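Sensor protein (Rhodopseudomonas palustris, PDB 2OOL) senses light through a bound biliverdin chromophore, held in this PAS-GAF chromophore-binding part of a bacteriophytochrome that probably acts as a histidine kinase. Local coordinates at residues Gln40-Leu45 with Pro303-Tyr308; Pro104-Val109 with Glu134-Ser139. All coordinates share one frame; numbering follows the deposited sequence.

Contact 1: Gln40-Leu45 with Pro303-Tyr308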
loop_
_atom_site.group_PDB
_atom_site.type_symbol
_atom_site.label_atom_id
_atom_site.label_comp_id
_atom_site.label_asym_id
_atom_site.label_seq_id
_atom_site.Cartn_x
_atom_site.Cartn_y
_atom_site.Cartn_z
ATOM N N GLN A 40 12.761 17.069 18.641
ATOM C CA GLN A 40 13.461 15.820 18.783
ATOM C C GLN A 40 14.605 15.775 17.742
ATOM O O GLN A 40 14.353 15.899 16.539
ATOM C CB GLN A 40 12.514 14.619 18.598
ATOM C CG GLN A 40 11.304 14.675 19.545
ATOM C CD GLN A 40 10.382 13.530 19.365
ATOM O OE1 GLN A 40 10.808 12.394 19.474
ATOM N NE2 GLN A 40 9.104 13.814 19.107
ATOM N N PRO A 41 15.841 15.524 18.198
ATOM C CA PRO A 41 17.019 15.656 17.360
ATOM C C PRO A 41 17.370 14.527 16.376
ATOM O O PRO A 41 18.422 14.597 15.758
ATOM C CB PRO A 41 18.154 15.817 18.392
ATOM C CG PRO A 41 17.701 15.072 19.550
ATOM C CD PRO A 41 16.184 15.039 19.543
ATOM N N HIS A 42 16.526 13.517 16.172
ATOM C CA HIS A 42 16.814 12.549 15.103
ATOM C C HIS A 42 16.573 13.215 13.727
ATOM O O HIS A 42 16.822 12.594 12.711
ATOM C CB HIS A 42 15.956 11.269 15.251
ATOM C CG HIS A 42 14.482 11.531 15.157
ATOM N ND1 HIS A 42 13.767 12.100 16.183
ATOM C CD2 HIS A 42 13.607 11.351 14.143
ATOM C CE1 HIS A 42 12.515 12.267 15.806
ATOM N NE2 HIS A 42 12.381 11.803 14.580
ATOM N N GLY A 43 16.047 14.457 13.704
ATOM C CA GLY A 43 15.731 15.176 12.454
ATOM C C GLY A 43 16.196 16.627 12.573
ATOM O O GLY A 43 16.712 17.013 13.586
ATOM N N TYR A 44 16.003 17.421 11.537
ATOM C CA TYR A 44 16.355 18.846 11.555
ATOM C C TYR A 44 15.181 19.708 11.073
ATOM O O TYR A 44 14.439 19.304 10.187
ATOM C CB TYR A 44 17.592 19.101 10.652
ATOM C CG TYR A 44 18.802 18.248 10.979
ATOM C CD1 TYR A 44 19.751 18.666 11.902
ATOM C CD2 TYR A 44 19.010 17.015 10.347
ATOM C CE1 TYR A 44 20.864 17.852 12.220
ATOM C CE2 TYR A 44 20.112 16.202 10.667
ATOM C CZ TYR A 44 21.023 16.636 11.604
ATOM O OH TYR A 44 22.135 15.858 11.892
ATOM N N LEU A 45 15.048 20.923 11.601
ATOM C CA LEU A 45 13.916 21.789 11.229
ATOM C C LEU A 45 14.367 23.165 10.744
ATOM O O LEU A 45 15.245 23.773 11.349
ATOM C CB LEU A 45 12.963 21.949 12.426
ATOM C CG LEU A 45 11.675 22.743 12.298
ATOM C CD1 LEU A 45 10.666 22.211 13.317
ATOM C CD2 LEU A 45 11.873 24.299 12.455
ATOM N N PRO A 303 14.949 2.262 21.769
ATOM C CA PRO A 303 14.695 3.291 20.748
ATOM C C PRO A 303 14.513 2.781 19.309
ATOM O O PRO A 303 15.249 1.955 18.869
ATOM C CB PRO A 303 15.934 4.169 20.850
ATOM C CG PRO A 303 16.326 4.071 22.289
ATOM C CD PRO A 303 16.038 2.661 22.672
ATOM N N ARG A 304 13.580 3.335 18.548
ATOM C CA ARG A 304 13.358 2.872 17.190
ATOM C C ARG A 304 12.557 3.834 16.313
ATOM O O ARG A 304 11.478 4.309 16.740
ATOM C CB ARG A 304 12.612 1.578 17.252
ATOM C CG ARG A 304 12.321 0.969 15.897
ATOM C CD ARG A 304 11.810 -0.475 16.068
ATOM N NE ARG A 304 11.471 -1.022 14.757
ATOM C CZ ARG A 304 12.095 -2.032 14.176
ATOM N NH1 ARG A 304 13.050 -2.679 14.812
ATOM N NH2 ARG A 304 11.715 -2.439 12.970
ATOM N N PHE A 305 13.019 4.022 15.073
ATOM C CA PHE A 305 12.410 4.971 14.148
ATOM C C PHE A 305 11.574 4.253 13.120
ATOM O O PHE A 305 11.889 3.148 12.712
ATOM C CB PHE A 305 13.485 5.795 13.435
ATOM C CG PHE A 305 12.933 6.880 12.517
ATOM C CD1 PHE A 305 13.082 6.787 11.134
ATOM C CD2 PHE A 305 12.259 7.974 13.041
ATOM C CE1 PHE A 305 12.595 7.762 10.296
ATOM C CE2 PHE A 305 11.750 8.962 12.214
ATOM C CZ PHE A 305 11.927 8.856 10.810
ATOM N N VAL A 306 10.502 4.899 12.709
ATOM C CA VAL A 306 9.624 4.399 11.680
ATOM C C VAL A 306 9.529 5.487 10.612
ATOM O O VAL A 306 9.263 6.669 10.932
ATOM C CB VAL A 306 8.186 4.049 12.273
ATOM C CG1 VAL A 306 7.254 3.494 11.195
ATOM C CG2 VAL A 306 8.311 3.050 13.393
ATOM N N SER A 307 9.815 5.136 9.356
ATOM C CA SER A 307 9.912 6.178 8.282
ATOM C C SER A 307 8.582 6.860 7.991
ATOM O O SER A 307 7.541 6.351 8.324
ATOM C CB SER A 307 10.433 5.581 6.979
ATOM O OG SER A 307 9.394 4.863 6.319
ATOM N N TYR A 308 8.597 8.016 7.339
ATOM C CA TYR A 308 7.371 8.734 7.099
ATOM C C TYR A 308 6.342 7.881 6.337
ATOM O O TYR A 308 5.130 7.930 6.633
ATOM C CB TYR A 308 7.663 9.968 6.294
ATOM C CG TYR A 308 6.548 10.966 6.253
ATOM C CD1 TYR A 308 6.345 11.834 7.307
ATOM C CD2 TYR A 308 5.721 11.056 5.158
ATOM C CE1 TYR A 308 5.338 12.777 7.261
ATOM C CE2 TYR A 308 4.715 12.000 5.100
ATOM C CZ TYR A 308 4.521 12.839 6.155
ATOM O OH TYR A 308 3.518 13.792 6.112
#

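Contact 2: Pro104-Val109 with Glu134-Ser139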
loop_
_atom_site.group_PDB
_atom_site.type_symbol
_atom_site.label_atom_id
_atom_site.label_comp_id
_atom_site.label_asym_id
_atom_site.label_seq_id
_atom_site.Cartn_x
_atom_site.Cartn_y
_atom_site.Cartn_z
ATOM N N PRO A 104 6.665 12.589 1.485
ATOM C CA PRO A 104 7.951 13.224 1.694
ATOM C C PRO A 104 8.621 13.540 0.350
ATOM O O PRO A 104 8.338 12.868 -0.651
ATOM C CB PRO A 104 8.719 12.149 2.463
ATOM C CG PRO A 104 8.255 10.902 1.890
ATOM C CD PRO A 104 6.795 11.113 1.576
ATOM N N ILE A 105 9.516 14.522 0.370
ATOM C CA ILE A 105 10.276 14.946 -0.779
ATOM C C ILE A 105 11.723 14.577 -0.512
ATOM O O ILE A 105 12.209 14.853 0.566
ATOM C CB ILE A 105 10.159 16.489 -0.930
ATOM C CG1 ILE A 105 8.686 16.913 -0.972
ATOM C CG2 ILE A 105 10.887 16.978 -2.174
ATOM C CD1 ILE A 105 8.389 18.133 -0.130
ATOM N N ARG A 106 12.425 13.969 -1.467
ATOM C CA ARG A 106 13.834 13.645 -1.230
ATOM C C ARG A 106 14.629 14.910 -1.333
ATOM O O ARG A 106 14.519 15.617 -2.304
ATOM C CB ARG A 106 14.378 12.614 -2.219
ATOM C CG ARG A 106 15.884 12.226 -1.932
ATOM C CD ARG A 106 16.755 12.152 -3.171
ATOM N NE ARG A 106 18.059 11.656 -2.757
ATOM C CZ ARG A 106 18.612 10.508 -3.151
ATOM N NH1 ARG A 106 18.049 9.666 -4.056
ATOM N NH2 ARG A 106 19.778 10.208 -2.608
ATOM N N LEU A 107 15.417 15.198 -0.310
ATOM C CA LEU A 107 16.310 16.326 -0.300
ATOM C C LEU A 107 17.711 15.853 0.093
ATOM O O LEU A 107 17.873 15.079 1.063
ATOM C CB LEU A 107 15.815 17.370 0.689
ATOM C CG LEU A 107 14.459 18.065 0.369
ATOM C CD1 LEU A 107 14.073 19.019 1.403
ATOM C CD2 LEU A 107 14.480 18.760 -0.970
ATOM N N ASP A 108 18.699 16.308 -0.681
ATOM C CA ASP A 108 20.106 16.074 -0.457
ATOM C C ASP A 108 20.741 17.382 -0.003
ATOM O O ASP A 108 20.676 18.380 -0.733
ATOM C CB ASP A 108 20.764 15.565 -1.766
ATOM C CG ASP A 108 20.269 14.137 -2.168
ATOM O OD1 ASP A 108 19.881 13.373 -1.293
ATOM O OD2 ASP A 108 20.249 13.764 -3.353
ATOM N N VAL A 109 21.332 17.367 1.192
ATOM C CA VAL A 109 22.004 18.502 1.817
ATOM C C VAL A 109 23.504 18.375 1.543
ATOM O O VAL A 109 24.062 17.282 1.705
ATOM C CB VAL A 109 21.779 18.474 3.339
ATOM C CG1 VAL A 109 22.521 19.558 4.081
ATOM C CG2 VAL A 109 20.282 18.510 3.656
ATOM N N GLU A 134 13.969 14.241 7.899
ATOM C CA GLU A 134 13.963 12.952 8.626
ATOM C C GLU A 134 14.845 11.967 7.879
ATOM O O GLU A 134 15.040 12.128 6.707
ATOM C CB GLU A 134 12.543 12.323 8.643
ATOM C CG GLU A 134 11.584 12.868 9.686
ATOM C CD GLU A 134 10.291 12.046 9.846
ATOM O OE1 GLU A 134 10.046 11.078 9.050
ATOM O OE2 GLU A 134 9.489 12.433 10.738
ATOM N N PRO A 135 15.254 10.863 8.537
ATOM C CA PRO A 135 15.887 9.786 7.794
ATOM C C PRO A 135 14.939 9.160 6.779
ATOM O O PRO A 135 13.720 9.148 6.974
ATOM C CB PRO A 135 16.254 8.755 8.868
ATOM C CG PRO A 135 16.051 9.423 10.184
ATOM C CD PRO A 135 15.101 10.557 9.966
ATOM N N ARG A 136 15.490 8.635 5.706
ATOM C CA ARG A 136 14.682 8.081 4.644
ATOM C C ARG A 136 14.165 6.669 4.933
ATOM O O ARG A 136 14.701 5.951 5.769
ATOM C CB ARG A 136 15.489 8.033 3.344
ATOM C CG ARG A 136 16.033 9.382 2.906
ATOM C CD ARG A 136 16.381 9.420 1.426
ATOM N NE ARG A 136 15.225 9.081 0.605
ATOM C CZ ARG A 136 15.257 8.917 -0.719
ATOM N NH1 ARG A 136 16.391 9.115 -1.417
ATOM N NH2 ARG A 136 14.140 8.596 -1.374
ATOM N N ASP A 137 13.154 6.283 4.173
ATOM C CA ASP A 137 12.638 4.946 4.223
ATOM C C ASP A 137 13.700 3.958 3.744
ATOM O O ASP A 137 14.336 4.177 2.704
ATOM C CB ASP A 137 11.386 4.826 3.361
ATOM C CG ASP A 137 10.722 3.469 3.502
ATOM O OD1 ASP A 137 9.977 3.248 4.487
ATOM O OD2 ASP A 137 10.956 2.626 2.618
ATOM N N GLU A 138 13.881 2.881 4.506
ATOM C CA GLU A 138 14.969 1.901 4.240
ATOM C C GLU A 138 14.539 0.501 3.792
ATOM O O GLU A 138 15.334 -0.427 3.899
ATOM C CB GLU A 138 15.834 1.726 5.511
ATOM C CG GLU A 138 17.101 2.603 5.596
ATOM C CD GLU A 138 17.890 2.344 6.907
ATOM O OE1 GLU A 138 18.687 1.358 6.949
ATOM O OE2 GLU A 138 17.699 3.129 7.883
ATOM N N SER A 139 13.334 0.282 3.289
ATOM C CA SER A 139 12.950 -1.154 3.102
ATOM C C SER A 139 13.491 -1.828 1.835
ATOM O O SER A 139 13.453 -1.297 0.724
ATOM C CB SER A 139 11.438 -1.401 3.233
ATOM O OG SER A 139 11.158 -2.806 3.118
#

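Contact 1: Gln40-Leu45 with Pro303-Tyr308
His42 and Phe305 meet through a few ring atoms and make the whole contact, which buries 68 Å² in all. The tight part lies where His42 CD2 comes to 3.6 Å from Phe305 CE2; His42 NE2 follows at 3.8 Å from the same CE2. The two side chains cross at about a right angle, with the ring centroids 5.3 Å apart. Their planes stand at 52°, and the pair is oblique. His42 sits in the type I turn Gln40-Gly43, and a chi1 of 62° tucks its CG between backbone N and carbonyl carbon, aiming the ring at Phe305. Away from the ring pair the segments part quickly, the nearest CA atoms, of His42 and Phe305, being 8.8 Å apart. Both residues remain partly exposed, so this is a surface contact, although Glu134 and Pro135 also pack against Phe305. Replacing His42 with alanine takes away the imidazole against Phe305 CD2 and CE2, and is likely to leave that ring freer to turn on this side. With no hydrogen bond across it, the link between the PAS and GAF portions here is probably van der Waals and weakly aromatic.

Contact 2: Pro104-Val109 with Glu134-Ser139
Arg106 and Arg136 meet through their side chains alone, and the 114 Å² buried between the segments comes almost wholly from this pair. Followed outward from the strand, Arg106 first brings CB to 4.1 Å from Arg136 CZ. Its CG lies over one face of the Arg136 guanidinium, 3.2 Å above that plane and offset toward the rim, with Arg136 NH1 as its nearest atom. CD passes the same nitrogen at 3.5 Å. Beyond it, NE also comes close to Arg136 NH1, two donors with no bond between them, and turns its N-H to Asp108 OD1, 2.9 Å away at a straight 165°, close to the guanidinium plane and on the syn side of the carboxylate; NH2 adds a weak second bond to that oxygen. Arg136 NH1 lies over one face of the Arg106 guanidinium, 3.1 Å from Arg106 CZ, and NH1 of Arg106 ends 3.2 Å from Arg136 NH1, again without a bond. The guanidinium planes stand 64° apart, so the groups overlap without stacking flat. Arg136 reaches this position by a bend at chi3 (57°). The like charges are probably eased by Asp108, which holds the Arg106 group at its edge and has OD1 5.5 Å from Arg136 NH1. Arg89 bonds the backbone O of Arg106. The pair thus spans from the outermost strand 105-111 of the antiparallel PAS-domain sheet to the loop that leaves strand 128-134 for helix 142-157, a surface arginine pair beside an intrastrand i to i+2 salt bridge.

Overall arrangement
The centres of contacts 1 and 2 lie about 11 Å apart, and both reach the antiparallel sheet of the PAS domain. Along the chain contact 2 is nested within the loop closed by contact 1, whose second segment belongs to the GAF portion and leads into helix 308-332. The two also touch directly: Ser307 OG is 2.5 Å from Asp137 OD1, a probable hydrogen bond, and Tyr308 packs on Pro104. The segment after strand 128-134 therefore meets the start of that GAF helix, and the contacts form neighbouring parts of one PAS-GAF junction, with the side chain of His42 about 13 Å from the bound chromophore.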